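Local coordinates for protein CbsA (Xanthomonas oryzae pv. oryzae, PDB 5XYH) that probably hydrolyses 1,4-beta-glucosidic bonds of cellulose to release cellobiose, acting as a family 6 exoglucanase that degrades plant cell walls, at residues L35-K38 with M39-V42; Q79-A82 with N83-I86; L240-P243 with N244-N247; D382-D386 with P387-T391. All coordinates share one frame; numbering follows the deposited sequence.

Contact 1 of 4, residues L35-K38 with M39-V42; sequences LKAK and MQVV
The amides of M39, Q40, V41 and V42 each bond to the carbonyl four residues back, M39 N reaching L35 O at 3.0 Å and Q40 N reaching K36 O at 2.9 Å, so the two segments are consecutive turns of the alpha helix 33-42. The side chains divide between a buried face, with M39 and V42, and an exposed one, with K38 and Q40. The buried face is led by M39. Its CG stands beside its own backbone N (chi1 -69°) and the chain beyond is fully extended, which sends it back along the helix axis: M39 CG passes L35 O at 3.3 Å, and the terminal CE comes to rest 3.9 Å from L35 CG, close to the CD2 branch as well. The two side chains cross obliquely, the methyl of M39 reaching the branch point of L35. The pair faces two other helices, since M39 also packs on V23, S26 and I27 of helix 17-27 and on F414 and V415 of helix 411-419, where V418 meets L35. K36 NZ donates to the carbonyls of I27 and V30, at the end of helix 17-27 and just beyond it. Further on, the CG2 branch of V42 lies over the preceding turn, 3.3 Å from K38 O. The exposed Q40 likewise runs back along the helix, CG beside its N, so that Q40 OE1 lies 3.1 Å from A37 CA.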
loop_
_atom_site.group_PDB
_atom_site.type_symbol
_atom_site.label_atom_id
_atom_site.label_comp_id
_atom_site.label_asym_id
_atom_site.label_seq_id
_atom_site.Cartn_x
_atom_site.Cartn_y
_atom_site.Cartn_z
ATOM N N LEU A 35 -15.069 22.581 2.484
ATOM C CA LEU A 35 -14.623 21.237 2.830
ATOM C C LEU A 35 -15.454 20.186 2.106
ATOM O O LEU A 35 -14.908 19.194 1.616
ATOM C CB LEU A 35 -14.680 21.023 4.345
ATOM C CG LEU A 35 -14.125 19.674 4.791
ATOM C CD1 LEU A 35 -12.706 19.499 4.234
ATOM C CD2 LEU A 35 -14.119 19.567 6.306
ATOM N N LYS A 36 -16.776 20.384 2.034
ATOM C CA LYS A 36 -17.617 19.517 1.214
ATOM C C LYS A 36 -17.067 19.407 -0.199
ATOM O O LYS A 36 -17.037 18.318 -0.785
ATOM C CB LYS A 36 -19.051 20.049 1.146
ATOM C CG LYS A 36 -19.913 19.945 2.420
ATOM C CD LYS A 36 -21.359 20.369 2.078
ATOM C CE LYS A 36 -22.190 20.719 3.297
ATOM N NZ LYS A 36 -22.516 19.503 4.090
ATOM N N ALA A 37 -16.646 20.539 -0.769
ATOM C CA ALA A 37 -16.191 20.553 -2.156
ATOM C C ALA A 37 -14.886 19.793 -2.315
ATOM O O ALA A 37 -14.702 19.067 -3.291
ATOM C CB ALA A 37 -16.031 21.994 -2.643
ATOM N N LYS A 38 -13.957 19.975 -1.375
ATOM C CA LYS A 38 -12.717 19.217 -1.416
ATOM C C LYS A 38 -12.988 17.723 -1.306
ATOM O O LYS A 38 -12.296 16.919 -1.938
ATOM C CB LYS A 38 -11.778 19.697 -0.306
ATOM C CG LYS A 38 -11.210 21.090 -0.556
ATOM C CD LYS A 38 -10.441 21.623 0.659
ATOM C CE LYS A 38 -10.141 23.112 0.489
ATOM N NZ LYS A 38 -9.576 23.737 1.715
ATOM N N MET A 39 -14.017 17.340 -0.546
ATOM C CA MET A 39 -14.376 15.932 -0.430
ATOM C C MET A 39 -15.015 15.413 -1.714
ATOM O O MET A 39 -14.805 14.254 -2.083
ATOM C CB MET A 39 -15.311 15.733 0.768
ATOM C CG MET A 39 -14.632 15.942 2.106
ATOM S SD MET A 39 -15.857 15.754 3.405
ATOM C CE MET A 39 -14.876 15.859 4.908
ATOM N N GLN A 40 -15.798 16.251 -2.409
ATOM C CA GLN A 40 -16.323 15.873 -3.723
ATOM C C GLN A 40 -15.191 15.557 -4.693
ATOM O O GLN A 40 -15.264 14.588 -5.451
ATOM C CB GLN A 40 -17.202 16.985 -4.301
ATOM C CG GLN A 40 -18.503 17.237 -3.549
ATOM C CD GLN A 40 -19.175 18.578 -3.924
ATOM O OE1 GLN A 40 -18.538 19.642 -3.942
ATOM N NE2 GLN A 40 -20.474 18.519 -4.221
ATOM N N VAL A 41 -14.137 16.372 -4.677
ATOM C CA VAL A 41 -12.988 16.135 -5.543
ATOM C C VAL A 41 -12.284 14.841 -5.155
ATOM O O VAL A 41 -11.905 14.037 -6.019
ATOM C CB VAL A 41 -12.026 17.335 -5.480
ATOM C CG1 VAL A 41 -10.751 17.031 -6.267
ATOM C CG2 VAL A 41 -12.705 18.598 -6.001
ATOM N N VAL A 42 -12.098 14.621 -3.857
ATOM C CA VAL A 42 -11.409 13.419 -3.395
ATOM C C VAL A 42 -12.130 12.165 -3.877
ATOM O O VAL A 42 -11.494 11.220 -4.364
ATOM C CB VAL A 42 -11.260 13.457 -1.862
ATOM C CG1 VAL A 42 -10.919 12.083 -1.308
ATOM C CG2 VAL A 42 -10.191 14.474 -1.477
#

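Contact 2 of 4, residues Q79-A82 with N83-I86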
loop_
_atom_site.group_PDB
_atom_site.type_symbol
_atom_site.label_atom_id
_atom_site.label_comp_id
_atom_site.label_asym_id
_atom_site.label_seq_id
_atom_site.Cartn_x
_atom_site.Cartn_y
_atom_site.Cartn_z
ATOM N N GLN A 79 -17.928 2.879 -16.723
ATOM C CA GLN A 79 -17.145 4.099 -16.669
ATOM C C GLN A 79 -16.136 4.211 -17.803
ATOM O O GLN A 79 -15.492 5.258 -17.924
ATOM C CB GLN A 79 -16.416 4.205 -15.322
ATOM C CG GLN A 79 -17.320 3.976 -14.115
ATOM C CD GLN A 79 -16.574 4.071 -12.794
ATOM O OE1 GLN A 79 -15.387 4.443 -12.749
ATOM N NE2 GLN A 79 -17.262 3.732 -11.710
ATOM N N LYS A 80 -15.996 3.179 -18.640
ATOM C CA LYS A 80 -14.980 3.192 -19.687
ATOM C C LYS A 80 -15.360 4.152 -20.810
ATOM O O LYS A 80 -16.444 4.046 -21.387
ATOM C CB LYS A 80 -14.771 1.784 -20.254
ATOM C CG LYS A 80 -13.631 1.712 -21.277
ATOM C CD LYS A 80 -13.480 0.327 -21.904
ATOM C CE LYS A 80 -12.250 0.264 -22.816
ATOM N NZ LYS A 80 -12.140 1.408 -23.801
ATOM N N LYS A 81 -14.457 5.077 -21.132
ATOM C CA LYS A 81 -14.677 5.989 -22.250
ATOM C C LYS A 81 -14.354 5.291 -23.567
ATOM O O LYS A 81 -13.527 4.372 -23.623
ATOM C CB LYS A 81 -13.822 7.252 -22.092
ATOM C CG LYS A 81 -13.873 8.261 -23.253
ATOM C CD LYS A 81 -13.074 9.515 -22.903
ATOM C CE LYS A 81 -13.874 10.799 -23.113
ATOM N NZ LYS A 81 -12.996 11.995 -23.312
ATOM N N ALA A 82 -15.024 5.738 -24.632
ATOM C CA ALA A 82 -14.837 5.157 -25.961
ATOM C C ALA A 82 -13.379 5.240 -26.406
ATOM O O ALA A 82 -12.760 6.312 -26.358
ATOM C CB ALA A 82 -15.730 5.876 -26.969
ATOM N N ASN A 83 -12.835 4.101 -26.842
ATOM C CA ASN A 83 -11.473 4.008 -27.371
ATOM C C ASN A 83 -10.431 4.471 -26.359
ATOM O O ASN A 83 -9.336 4.895 -26.743
ATOM C CB ASN A 83 -11.316 4.808 -28.669
ATOM C CG ASN A 83 -12.293 4.378 -29.740
ATOM O OD1 ASN A 83 -12.501 3.181 -29.971
ATOM N ND2 ASN A 83 -12.918 5.356 -30.397
ATOM N N THR A 84 -10.758 4.406 -25.072
ATOM C CA THR A 84 -9.863 4.848 -24.010
ATOM C C THR A 84 -9.707 3.690 -23.033
ATOM O O THR A 84 -10.723 3.151 -22.546
ATOM C CB THR A 84 -10.422 6.090 -23.314
ATOM O OG1 THR A 84 -10.694 7.093 -24.302
ATOM C CG2 THR A 84 -9.420 6.632 -22.283
ATOM N N PRO A 85 -8.489 3.243 -22.743
ATOM C CA PRO A 85 -8.329 2.184 -21.744
ATOM C C PRO A 85 -8.729 2.685 -20.365
ATOM O O PRO A 85 -8.817 3.890 -20.114
ATOM C CB PRO A 85 -6.838 1.850 -21.817
ATOM C CG PRO A 85 -6.196 3.096 -22.311
ATOM C CD PRO A 85 -7.193 3.705 -23.271
ATOM N N ILE A 86 -8.985 1.733 -19.468
ATOM C CA ILE A 86 -9.326 2.013 -18.074
ATOM C C ILE A 86 -8.641 0.963 -17.201
ATOM O O ILE A 86 -8.604 -0.220 -17.559
ATOM C CB ILE A 86 -10.861 2.018 -17.870
ATOM C CG1 ILE A 86 -11.240 2.391 -16.432
ATOM C CG2 ILE A 86 -11.459 0.675 -18.264
ATOM C CD1 ILE A 86 -12.740 2.556 -16.211
HETATM O O HOH W 1 -11.722 4.683 -20.247
#
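The flat groups through which K80, K81 and A82 meet T84 are peptide carbonyls, and in each case the donor stands over a face, well out of the plane and clear of the lone pairs. K80 NZ approaches T84 O at 2.6 Å from a position 55° above its carbonyl plane; T84 N lies likewise above the plane of K81 O, and T84 OG1 is 51° out of the plane of A82 O. The middle bond, T84 N to K81 O at 3.1 Å, closes a type II beta turn from K81 to T84, with N83 taking the positive phi of the third position. The turn reverses the chain between helix 69-79 and strand 86-92, a helix-to-strand link in the alpha/beta fold of the family. T84 is gripped at several atoms. T84 OG1 donates to A82 O at 3.0 Å, while K81 CG lies 3.5 Å from that same OG1. The T84 carbonyl also accepts from a water, which in turn accepts from K81 N at 2.9 Å and so bridges the two sides of the reversal. The K80 chain is extended until its last torsion (chi4 -49°), whose bend turns NZ to T84 O; NZ also makes a weak second bond to K81 O. I86, buried where the strand starts and backbone-bonded to R140, runs slantwise against the aliphatic part of K80, with I86 CG2 3.9 Å from K80 CG. The other end of I86, CD1, reaches 4.1 Å from Q79 CB.

Contact 3 of 4, residues L240-P243 with N244-N247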
loop_
_atom_site.group_PDB
_atom_site.type_symbol
_atom_site.label_atom_id
_atom_site.label_comp_id
_atom_site.label_asym_id
_atom_site.label_seq_id
_atom_site.Cartn_x
_atom_site.Cartn_y
_atom_site.Cartn_z
ATOM N N LEU A 240 6.445 11.206 -0.625
ATOM C CA LEU A 240 7.021 11.102 -1.964
ATOM C C LEU A 240 8.418 11.703 -1.998
ATOM O O LEU A 240 9.363 11.091 -2.516
ATOM C CB LEU A 240 6.098 11.805 -2.960
ATOM C CG LEU A 240 6.334 11.595 -4.454
ATOM C CD1 LEU A 240 6.330 10.117 -4.776
ATOM C CD2 LEU A 240 5.268 12.342 -5.263
ATOM N N HIS A 241 8.568 12.901 -1.433
ATOM C CA HIS A 241 9.857 13.561 -1.307
ATOM C C HIS A 241 9.988 14.163 0.083
ATOM O O HIS A 241 9.001 14.593 0.692
ATOM C CB HIS A 241 10.052 14.692 -2.326
ATOM C CG HIS A 241 9.801 14.290 -3.744
ATOM N ND1 HIS A 241 10.676 13.506 -4.462
ATOM C CD2 HIS A 241 8.784 14.590 -4.586
ATOM C CE1 HIS A 241 10.201 13.322 -5.682
ATOM N NE2 HIS A 241 9.054 13.969 -5.783
ATOM N N GLU A 242 11.218 14.192 0.575
ATOM C CA GLU A 242 11.550 15.036 1.710
ATOM C C GLU A 242 12.288 16.249 1.161
ATOM O O GLU A 242 13.526 16.237 1.037
ATOM C CB GLU A 242 12.384 14.283 2.739
ATOM C CG GLU A 242 11.564 13.348 3.647
ATOM C CD GLU A 242 10.746 14.081 4.710
ATOM O OE1 GLU A 242 10.756 15.336 4.740
ATOM O OE2 GLU A 242 10.085 13.381 5.516
ATOM N N PRO A 243 11.558 17.315 0.822
ATOM C CA PRO A 243 12.169 18.417 0.060
ATOM C C PRO A 243 13.219 19.192 0.837
ATOM O O PRO A 243 14.088 19.820 0.224
ATOM C CB PRO A 243 10.965 19.302 -0.279
ATOM C CG PRO A 243 10.034 19.070 0.907
ATOM C CD PRO A 243 10.169 17.609 1.218
ATOM N N ASN A 244 13.179 19.186 2.160
ATOM C CA ASN A 244 14.160 19.962 2.905
ATOM C C ASN A 244 15.367 19.139 3.316
ATOM O O ASN A 244 16.296 19.691 3.910
ATOM C CB ASN A 244 13.516 20.590 4.142
ATOM C CG ASN A 244 12.262 21.354 3.807
ATOM O OD1 ASN A 244 12.251 22.166 2.880
ATOM N ND2 ASN A 244 11.192 21.083 4.533
ATOM N N LEU A 245 15.385 17.843 3.007
ATOM C CA LEU A 245 16.487 16.951 3.378
ATOM C C LEU A 245 16.937 16.152 2.157
ATOM O O LEU A 245 16.921 14.917 2.168
ATOM C CB LEU A 245 16.059 16.024 4.522
ATOM C CG LEU A 245 15.387 16.712 5.725
ATOM C CD1 LEU A 245 14.701 15.736 6.719
ATOM C CD2 LEU A 245 16.393 17.600 6.458
ATOM N N PRO A 246 17.350 16.832 1.073
ATOM C CA PRO A 246 17.672 16.107 -0.168
ATOM C C PRO A 246 18.939 15.280 -0.091
ATOM O O PRO A 246 19.106 14.378 -0.922
ATOM C CB PRO A 246 17.807 17.230 -1.210
ATOM C CG PRO A 246 18.218 18.410 -0.420
ATOM C CD PRO A 246 17.507 18.289 0.903
ATOM N N ASN A 247 19.815 15.527 0.882
ATOM C CA ASN A 247 21.110 14.847 0.973
ATOM C C ASN A 247 21.250 14.140 2.318
ATOM O O ASN A 247 21.581 14.788 3.327
ATOM C CB ASN A 247 22.245 15.854 0.770
ATOM C CG ASN A 247 23.622 15.256 1.016
ATOM O OD1 ASN A 247 23.795 14.033 1.093
ATOM N ND2 ASN A 247 24.620 16.130 1.129
HETATM O O HOH W 2 11.894 17.676 4.133
#
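Two successive bends in E242 (chi1 -79°, chi2 -74°) fold its carboxylate back beside the chain, where a water joins it to the backbone of N244: the water donates to E242 OE1 at 2.7 Å and accepts from N244 N at 2.8 Å. The bridge links the first and third residues of a type I beta turn from E242 to L245. The turn is closed by L245 N, which bonds to E242 O at 3.1 Å from well above the carbonyl plane. P243, whose ring restrains the backbone at the second position, and N244 form the two corners, and directly after the turn P246 CD lies 3.8 Å from P243 O. The L245 side chain drops to the same side as the glutamate, its CD1 4.4 Å from E242 OE1, and both lie against Y263. The carboxylate is held by more than the water, since OE1 also accepts from V325 N and OE2 from D326 N, which together fix its rotation. N244 turns its amide back beside its own backbone N (chi1 -52°), from where ND2 donates to the carbonyls of G323 and P308. In the fold, the turn belongs to the long loop between strands 229-232 and 251-252. E242 N and L240 O bind D270 and S272 where helix 271-284 begins, and the two polar side chains fasten the turn to the end of helix 316-323, to V325 and D326 after it and, through N244, to P308 before it.

Contact 4 of 4, residues D382-D386 with P387-T391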
loop_
_atom_site.group_PDB
_atom_site.type_symbol
_atom_site.label_atom_id
_atom_site.label_comp_id
_atom_site.label_asym_id
_atom_site.label_seq_id
_atom_site.Cartn_x
_atom_site.Cartn_y
_atom_site.Cartn_z
ATOM N N ASP A 382 -5.183 -4.582 17.252
ATOM C CA ASP A 382 -3.735 -4.465 17.152
ATOM C C ASP A 382 -3.312 -3.263 17.989
ATOM O O ASP A 382 -3.799 -2.153 17.760
ATOM C CB ASP A 382 -3.328 -4.290 15.689
ATOM C CG ASP A 382 -1.858 -4.613 15.431
ATOM O OD1 ASP A 382 -0.979 -3.979 16.055
ATOM O OD2 ASP A 382 -1.594 -5.493 14.576
ATOM N N ARG A 383 -2.441 -3.482 18.979
ATOM C CA ARG A 383 -2.018 -2.370 19.830
ATOM C C ARG A 383 -1.300 -1.266 19.055
ATOM O O ARG A 383 -1.220 -0.136 19.544
ATOM C CB ARG A 383 -1.112 -2.859 20.965
ATOM C CG ARG A 383 -1.697 -3.961 21.820
ATOM C CD ARG A 383 -2.885 -3.479 22.667
ATOM N NE ARG A 383 -2.617 -2.273 23.463
ATOM C CZ ARG A 383 -1.925 -2.247 24.598
ATOM N NH1 ARG A 383 -1.388 -3.366 25.086
ATOM N NH2 ARG A 383 -1.768 -1.093 25.246
ATOM N N TYR A 384 -0.789 -1.541 17.853
ATOM C CA TYR A 384 -0.235 -0.417 17.107
ATOM C C TYR A 384 -1.306 0.584 16.692
ATOM O O TYR A 384 -0.957 1.679 16.237
ATOM C CB TYR A 384 0.536 -0.913 15.884
ATOM C CG TYR A 384 2.041 -0.907 16.069
ATOM C CD1 TYR A 384 2.681 -1.947 16.737
ATOM C CD2 TYR A 384 2.819 0.126 15.561
ATOM C CE1 TYR A 384 4.048 -1.959 16.892
ATOM C CE2 TYR A 384 4.192 0.126 15.709
ATOM C CZ TYR A 384 4.801 -0.915 16.380
ATOM O OH TYR A 384 6.164 -0.925 16.526
ATOM N N CYS A 385 -2.592 0.239 16.858
ATOM C CA CYS A 385 -3.722 1.136 16.628
ATOM C C CYS A 385 -4.223 1.780 17.921
ATOM O O CYS A 385 -5.209 2.529 17.893
ATOM C CB CYS A 385 -4.887 0.376 15.959
ATOM S SG CYS A 385 -4.425 -0.519 14.425
ATOM N N ASP A 386 -3.573 1.476 19.039
ATOM C CA ASP A 386 -3.909 2.009 20.350
ATOM C C ASP A 386 -3.080 3.272 20.582
ATOM O O ASP A 386 -1.843 3.176 20.687
ATOM C CB ASP A 386 -3.601 0.943 21.405
ATOM C CG ASP A 386 -3.844 1.397 22.827
ATOM O OD1 ASP A 386 -4.104 2.590 23.052
ATOM O OD2 ASP A 386 -3.759 0.533 23.732
ATOM N N PRO A 387 -3.693 4.459 20.672
ATOM C CA PRO A 387 -2.898 5.692 20.887
ATOM C C PRO A 387 -1.986 5.660 22.112
ATOM O O PRO A 387 -0.974 6.377 22.122
ATOM C CB PRO A 387 -3.966 6.783 21.034
ATOM C CG PRO A 387 -5.158 6.244 20.332
ATOM C CD PRO A 387 -5.114 4.747 20.417
ATOM N N THR A 388 -2.312 4.855 23.129
ATOM C CA THR A 388 -1.622 4.848 24.413
ATOM C C THR A 388 -0.526 3.794 24.495
ATOM O O THR A 388 0.161 3.703 25.521
ATOM C CB THR A 388 -2.630 4.609 25.555
ATOM O OG1 THR A 388 -3.089 3.246 25.509
ATOM C CG2 THR A 388 -3.826 5.547 25.433
ATOM N N TYR A 389 -0.351 2.989 23.457
ATOM C CA TYR A 389 0.555 1.850 23.529
ATOM C C TYR A 389 1.988 2.290 23.257
ATOM O O TYR A 389 2.248 3.045 22.316
ATOM C CB TYR A 389 0.100 0.789 22.532
ATOM C CG TYR A 389 1.014 -0.397 22.326
ATOM C CD1 TYR A 389 1.214 -1.341 23.331
ATOM C CD2 TYR A 389 1.646 -0.597 21.108
ATOM C CE1 TYR A 389 2.047 -2.442 23.121
ATOM C CE2 TYR A 389 2.470 -1.690 20.894
ATOM C CZ TYR A 389 2.662 -2.610 21.900
ATOM O OH TYR A 389 3.482 -3.689 21.683
ATOM N N THR A 390 2.920 1.838 24.097
ATOM C CA THR A 390 4.340 2.071 23.854
ATOM C C THR A 390 4.890 0.895 23.054
ATOM O O THR A 390 4.872 -0.244 23.530
ATOM C CB THR A 390 5.110 2.252 25.163
ATOM O OG1 THR A 390 4.630 3.425 25.843
ATOM C CG2 THR A 390 6.602 2.428 24.851
ATOM N N THR A 391 5.349 1.168 21.826
ATOM C CA THR A 391 5.792 0.126 20.906
ATOM C C THR A 391 7.130 -0.457 21.357
ATOM O O THR A 391 7.782 0.077 22.252
ATOM C CB THR A 391 5.932 0.699 19.494
ATOM O OG1 THR A 391 7.087 1.543 19.453
ATOM C CG2 THR A 391 4.695 1.500 19.104
#
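R383 meets Y389 in two places, over one face and at the rim. Its CB sits almost squarely over the tyrosine ring, 3.4 Å from the centroid, and the chain then folds at its second and third torsions so that the guanidinium turns its own face to the ring's rim, R383 CZ 3.5 Å from Y389 CD1. The two planes are 54° apart, so this is no parallel stack. In the plane of the guanidinium lies D386, gripped side-on: R383 NE and NH2 both bond to D386 OD2 at 3.0 Å, a salt bridge. The other carboxylate oxygen, D386 OD1, faces the following residues and takes two donors from one face of its plane, T388 N at 2.9 Å and T388 OG1 at 2.7 Å. The hydroxyl gets there because chi1 of T388 (71°) sets it between its backbone N and carbonyl carbon. These groups frame a type I beta turn from D386 to Y389, closed by Y389 N on D386 O at 3.2 Å; it follows directly on a 3-10 turn at 383-385, itself opened by an Asx turn in which D382 OD1 accepts from Y384 N. Y384 lies slantwise to Y389, its CD1 at the edge of the Y389 ring, and T391 lays CG2 over one face of the Y384 ring, 4.0 Å from that ring's centroid. W334 stacks on the Y384 ring, and C385 forms a disulfide with C335. The face of Y389 opposite R383 CB is approached by T391 N.

How the contacts relate
All four contacts join neighbours in sequence, yet their chemistry follows their place. Contact 1 is regular helix, with an apolar face set among other helices; contacts 2, 3 and 4 are loop reversals built on beta turns. Contact 2 is the surface case, relying on a lysine and a hydroxyl that meet carbonyls from above their planes, with a bridging water. Contacts 3 and 4, partly buried, each include a carboxylate with several donors: backbone amides and water in contact 3, an arginine and a threonine in contact 4, where aromatic faces are added. None touches another. Contacts 2 and 4 lie on opposite sides of the chain's centre, about 44 Å between centres. Helix 411-419 relates two of them, packing against contact 1 and following the loop of contact 4.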